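Local coordinates for protein beta-fructofuranosidase (PDB 3WPU) that belongs to the levansucrase/invertase family of enzymes, whose catalytic domain is a five-bladed beta-propeller, at residues G140-F152 with V214-L226. Residues are numbered along the deposited sequence; the frame is centred on the assembly and turned at random. Where two conformers were deposited one is given.
Sequences GLVFKEGVTGQIF and VTLTGFNKVTDLL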
loop_
_atom_site.group_PDB
_atom_site.type_symbol
_atom_site.label_atom_id
_atom_site.label_comp_id
_atom_site.label_asym_id
_atom_site.label_seq_id
_atom_site.Cartn_x
_atom_site.Cartn_y
_atom_site.Cartn_z
ATOM N N GLY A 140 -16.589 8.538 -9.853
ATOM C CA GLY A 140 -16.421 9.899 -9.358
ATOM C C GLY A 140 -15.844 9.942 -7.951
ATOM O O GLY A 140 -15.248 8.961 -7.458
ATOM N N LEU A 141 -16.006 11.103 -7.321
ATOM C CA LEU A 141 -15.381 11.369 -6.039
ATOM C C LEU A 141 -16.234 10.815 -4.923
ATOM O O LEU A 141 -17.463 10.820 -4.999
ATOM C CB LEU A 141 -15.186 12.859 -5.852
ATOM C CG LEU A 141 -14.246 13.517 -6.876
ATOM C CD1 LEU A 141 -14.214 15.025 -6.683
ATOM C CD2 LEU A 141 -12.844 12.933 -6.725
ATOM N N VAL A 142 -15.568 10.361 -3.878
ATOM C CA VAL A 142 -16.274 9.851 -2.688
ATOM C C VAL A 142 -16.934 10.970 -1.881
ATOM O O VAL A 142 -18.083 10.824 -1.423
ATOM C CB VAL A 142 -15.327 9.033 -1.820
ATOM C CG1 VAL A 142 -15.967 8.714 -0.454
ATOM C CG2 VAL A 142 -14.932 7.755 -2.553
ATOM N N PHE A 143 -16.196 12.054 -1.682
ATOM C CA PHE A 143 -16.596 13.117 -0.761
ATOM C C PHE A 143 -17.149 14.349 -1.473
ATOM O O PHE A 143 -16.556 14.860 -2.425
ATOM C CB PHE A 143 -15.424 13.519 0.115
ATOM C CG PHE A 143 -14.998 12.455 1.078
ATOM C CD1 PHE A 143 -15.785 12.132 2.162
ATOM C CD2 PHE A 143 -13.801 11.752 0.883
ATOM C CE1 PHE A 143 -15.365 11.171 3.054
ATOM C CE2 PHE A 143 -13.389 10.789 1.765
ATOM C CZ PHE A 143 -14.172 10.481 2.860
ATOM N N LYS A 144 -18.260 14.864 -0.967
ATOM C CA LYS A 144 -18.739 16.175 -1.408
ATOM C C LYS A 144 -17.769 17.255 -0.948
ATOM O O LYS A 144 -17.094 17.114 0.070
ATOM C CB LYS A 144 -20.142 16.460 -0.869
ATOM C CG LYS A 144 -21.207 15.518 -1.405
ATOM C CD LYS A 144 -22.530 15.721 -0.677
ATOM C CE LYS A 144 -23.580 14.734 -1.160
ATOM N NZ LYS A 144 -23.950 14.995 -2.577
ATOM N N GLU A 145 -17.670 18.325 -1.723
ATOM C CA GLU A 145 -16.792 19.448 -1.376
ATOM C C GLU A 145 -16.958 19.883 0.079
ATOM O O GLU A 145 -18.078 20.024 0.565
ATOM C CB GLU A 145 -17.090 20.649 -2.278
ATOM C CG GLU A 145 -16.017 21.728 -2.237
ATOM C CD GLU A 145 -14.959 21.519 -3.297
ATOM O OE1 GLU A 145 -15.058 22.174 -4.365
ATOM O OE2 GLU A 145 -14.043 20.689 -3.079
ATOM N N GLY A 146 -15.823 20.048 0.767
ATOM C CA GLY A 146 -15.776 20.578 2.115
ATOM C C GLY A 146 -15.919 19.551 3.207
ATOM O O GLY A 146 -15.576 19.838 4.360
ATOM N N VAL A 147 -16.403 18.350 2.879
ATOM C CA VAL A 147 -16.696 17.362 3.909
ATOM C C VAL A 147 -15.437 16.989 4.706
ATOM O O VAL A 147 -15.467 16.914 5.930
ATOM C CB VAL A 147 -17.354 16.090 3.327
ATOM C CG1 VAL A 147 -17.390 14.954 4.335
ATOM C CG2 VAL A 147 -18.781 16.406 2.862
ATOM N N THR A 148 -14.329 16.743 4.015
ATOM C CA THR A 148 -13.127 16.265 4.710
ATOM C C THR A 148 -12.414 17.369 5.504
ATOM O O THR A 148 -11.572 17.099 6.366
ATOM C CB THR A 148 -12.169 15.527 3.775
ATOM O OG1 THR A 148 -11.683 16.404 2.733
ATOM C CG2 THR A 148 -12.867 14.323 3.171
ATOM N N GLY A 149 -12.813 18.610 5.265
ATOM C CA GLY A 149 -12.316 19.747 6.019
ATOM C C GLY A 149 -12.842 19.807 7.437
ATOM O O GLY A 149 -12.306 20.530 8.244
ATOM N N GLN A 150 -13.862 19.019 7.754
ATOM C CA GLN A 150 -14.558 19.166 9.042
ATOM C C GLN A 150 -13.727 19.012 10.310
ATOM O O GLN A 150 -14.055 19.614 11.337
ATOM C CB GLN A 150 -15.780 18.283 9.121
ATOM C CG GLN A 150 -15.608 16.823 8.910
ATOM C CD GLN A 150 -16.972 16.155 8.788
ATOM O OE1 GLN A 150 -17.408 15.489 9.693
ATOM N NE2 GLN A 150 -17.666 16.436 7.730
ATOM N N ILE A 151 -12.678 18.201 10.260
ATOM C CA ILE A 151 -11.924 17.857 11.479
ATOM C C ILE A 151 -10.881 18.885 11.898
ATOM O O ILE A 151 -10.347 18.803 13.012
ATOM C CB ILE A 151 -11.241 16.469 11.354
ATOM C CG1 ILE A 151 -10.151 16.463 10.273
ATOM C CG2 ILE A 151 -12.296 15.386 11.133
ATOM C CD1 ILE A 151 -9.395 15.155 10.153
ATOM N N PHE A 152 -10.534 19.804 11.000
ATOM C CA PHE A 152 -9.444 20.748 11.248
ATOM C C PHE A 152 -9.884 21.972 12.030
ATOM O O PHE A 152 -10.752 22.720 11.592
ATOM C CB PHE A 152 -8.783 21.150 9.937
ATOM C CG PHE A 152 -8.124 19.987 9.257
ATOM C CD1 PHE A 152 -6.930 19.465 9.747
ATOM C CD2 PHE A 152 -8.734 19.367 8.173
ATOM C CE1 PHE A 152 -6.352 18.352 9.147
ATOM C CE2 PHE A 152 -8.151 18.272 7.571
ATOM C CZ PHE A 152 -6.954 17.770 8.063
ATOM N N VAL A 214 -22.730 1.202 -9.605
ATOM C CA VAL A 214 -22.545 1.426 -8.186
ATOM C C VAL A 214 -22.578 2.914 -7.871
ATOM O O VAL A 214 -21.923 3.716 -8.535
ATOM C CB VAL A 214 -21.197 0.838 -7.718
ATOM C CG1 VAL A 214 -20.871 1.262 -6.291
ATOM C CG2 VAL A 214 -21.214 -0.679 -7.863
ATOM N N THR A 215 -23.357 3.267 -6.860
ATOM C CA THR A 215 -23.325 4.586 -6.263
ATOM C C THR A 215 -22.929 4.382 -4.817
ATOM O O THR A 215 -23.290 3.373 -4.197
ATOM C CB THR A 215 -24.706 5.283 -6.322
ATOM O OG1 THR A 215 -25.123 5.390 -7.686
ATOM C CG2 THR A 215 -24.624 6.673 -5.725
ATOM N N LEU A 216 -22.137 5.312 -4.294
ATOM C CA LEU A 216 -21.806 5.303 -2.882
ATOM C C LEU A 216 -22.675 6.354 -2.216
ATOM O O LEU A 216 -22.892 7.425 -2.766
ATOM C CB LEU A 216 -20.313 5.547 -2.649
ATOM C CG LEU A 216 -19.381 4.471 -3.218
ATOM C CD1 LEU A 216 -17.944 4.768 -2.809
ATOM C CD2 LEU A 216 -19.735 3.058 -2.791
ATOM N N THR A 217 -23.245 6.001 -1.072
ATOM C CA THR A 217 -24.047 6.912 -0.297
ATOM C C THR A 217 -23.317 7.130 1.039
ATOM O O THR A 217 -22.391 6.384 1.379
ATOM C CB THR A 217 -25.484 6.368 -0.070
ATOM O OG1 THR A 217 -25.447 5.173 0.715
ATOM C CG2 THR A 217 -26.175 6.083 -1.400
ATOM N N GLY A 218 -23.708 8.176 1.759
ATOM C CA GLY A 218 -23.113 8.494 3.043
ATOM C C GLY A 218 -21.817 9.259 2.867
ATOM O O GLY A 218 -21.742 10.142 2.030
ATOM N N PHE A 219 -20.789 8.921 3.644
ATOM C CA PHE A 219 -19.520 9.668 3.609
ATOM C C PHE A 219 -19.750 11.160 3.873
ATOM O O PHE A 219 -19.173 12.029 3.249
ATOM C CB PHE A 219 -18.777 9.402 2.295
ATOM C CG PHE A 219 -18.398 7.965 2.105
ATOM C CD1 PHE A 219 -17.505 7.351 2.982
ATOM C CD2 PHE A 219 -18.948 7.207 1.074
ATOM C CE1 PHE A 219 -17.145 6.029 2.799
ATOM C CE2 PHE A 219 -18.574 5.895 0.877
ATOM C CZ PHE A 219 -17.706 5.286 1.771
ATOM N N ASN A 220 -20.621 11.418 4.833
ATOM C CA ASN A 220 -21.046 12.768 5.208
ATOM C C ASN A 220 -20.317 13.296 6.437
ATOM O O ASN A 220 -20.292 14.495 6.683
ATOM C CB ASN A 220 -22.577 12.833 5.438
ATOM C CG ASN A 220 -23.111 11.688 6.284
ATOM O OD1 ASN A 220 -23.222 11.786 7.509
ATOM N ND2 ASN A 220 -23.445 10.586 5.631
ATOM N N LYS A 221 -19.747 12.373 7.216
ATOM C CA LYS A 221 -19.141 12.654 8.496
ATOM C C LYS A 221 -17.742 12.049 8.498
ATOM O O LYS A 221 -17.586 10.908 8.095
ATOM C CB LYS A 221 -19.977 11.960 9.582
ATOM C CG LYS A 221 -19.444 12.088 10.990
ATOM C CD LYS A 221 -19.617 13.497 11.480
ATOM C CE LYS A 221 -19.334 13.617 12.985
ATOM N NZ LYS A 221 -19.237 15.075 13.309
ATOM N N VAL A 222 -16.758 12.818 8.939
ATOM C CA VAL A 222 -15.371 12.337 9.083
ATOM C C VAL A 222 -14.968 12.362 10.556
ATOM O O VAL A 222 -15.140 13.386 11.229
ATOM C CB VAL A 222 -14.401 13.177 8.244
ATOM C CG1 VAL A 222 -12.977 12.681 8.429
ATOM C CG2 VAL A 222 -14.819 13.142 6.783
ATOM N N THR A 223 -14.434 11.239 11.042
ATOM C CA THR A 223 -13.956 11.116 12.406
ATOM C C THR A 223 -12.437 11.159 12.439
ATOM O O THR A 223 -11.778 10.410 11.719
ATOM C CB THR A 223 -14.432 9.804 13.023
ATOM O OG1 THR A 223 -15.860 9.716 12.922
ATOM C CG2 THR A 223 -14.010 9.710 14.497
ATOM N N ASP A 224 -11.894 12.013 13.292
ATOM C CA ASP A 224 -10.448 12.197 13.435
ATOM C C ASP A 224 -9.946 11.101 14.367
ATOM O O ASP A 224 -10.374 11.035 15.526
ATOM C CB ASP A 224 -10.221 13.603 14.016
ATOM C CG ASP A 224 -8.769 14.004 14.118
ATOM O OD1 ASP A 224 -7.866 13.187 13.845
ATOM O OD2 ASP A 224 -8.556 15.162 14.533
ATOM N N LEU A 225 -9.078 10.219 13.880
ATOM C CA LEU A 225 -8.638 9.069 14.700
ATOM C C LEU A 225 -7.297 9.268 15.380
ATOM O O LEU A 225 -7.165 8.999 16.592
ATOM C CB LEU A 225 -8.579 7.806 13.844
ATOM C CG LEU A 225 -9.838 7.449 13.036
ATOM C CD1 LEU A 225 -9.551 6.220 12.207
ATOM C CD2 LEU A 225 -11.059 7.209 13.929
ATOM N N LEU A 226 -6.299 9.703 14.609
ATOM C CA LEU A 226 -4.928 9.801 15.077
ATOM C C LEU A 226 -4.141 10.886 14.410
ATOM O O LEU A 226 -4.340 11.169 13.225
ATOM C CB LEU A 226 -4.153 8.471 14.825
ATOM C CG LEU A 226 -4.682 7.197 15.449
ATOM C CD1 LEU A 226 -4.027 5.970 14.827
ATOM C CD2 LEU A 226 -4.448 7.207 16.952
HETATM O O HOH W 1 -20.043 9.225 -2.197
HETATM O O HOH W 2 -19.838 13.412 0.967
HETATM O O HOH W 3 -10.636 16.950 15.009
#
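The CA atoms of Phe143 and Phe219 lie 6.3 Å apart, and from there to Ile151 and Asp224 the loop after strand 137-141 follows the edge of strand 213-226 without pairing backbone to backbone, passing through a type II turn at Lys144-Val147 whose third residue, Gly146, easily takes the positive phi. A chi1 of 169° swings CG1 of Val142 away from its own amide nitrogen and over one face of the Phe219 ring, 3.8 Å from the centroid, a CH-pi contact; CG2 reaches Leu216 CD1. The same CG1 covers one face of Phe143, whose opposite face takes Thr148 CG2. The two rings form an offset edge-to-face pair, planes at 76°, with the edge of Phe219 toward the face of Phe143. Val147 CG1 lies 4.0 Å from Val222 CG2, two short beta-branched side chains meeting. Gln150, long and amide-tipped, supplies the polar link: its OE1 accepts Val222 N at 2.9 Å, nearly straight (177°) but from above the carbonyl plane, while NE2 donates to Val147 O and weakly to Asn220 O, so the amide is held at both ends. Ile151 sets CG2 on Val222 CG1, 3.9 Å away, and against Asp224 CB. Two waters extend the contact: one joins Lys144 N to Phe219 O, the other Ile151 O to Asp224 OD2, which also salt-bridges Arg199. Strands 137-141 (paired with 115-122) and 213-226 (paired with 197-210) end one run of strands in the family's five-bladed beta-propeller, and the loop joins them.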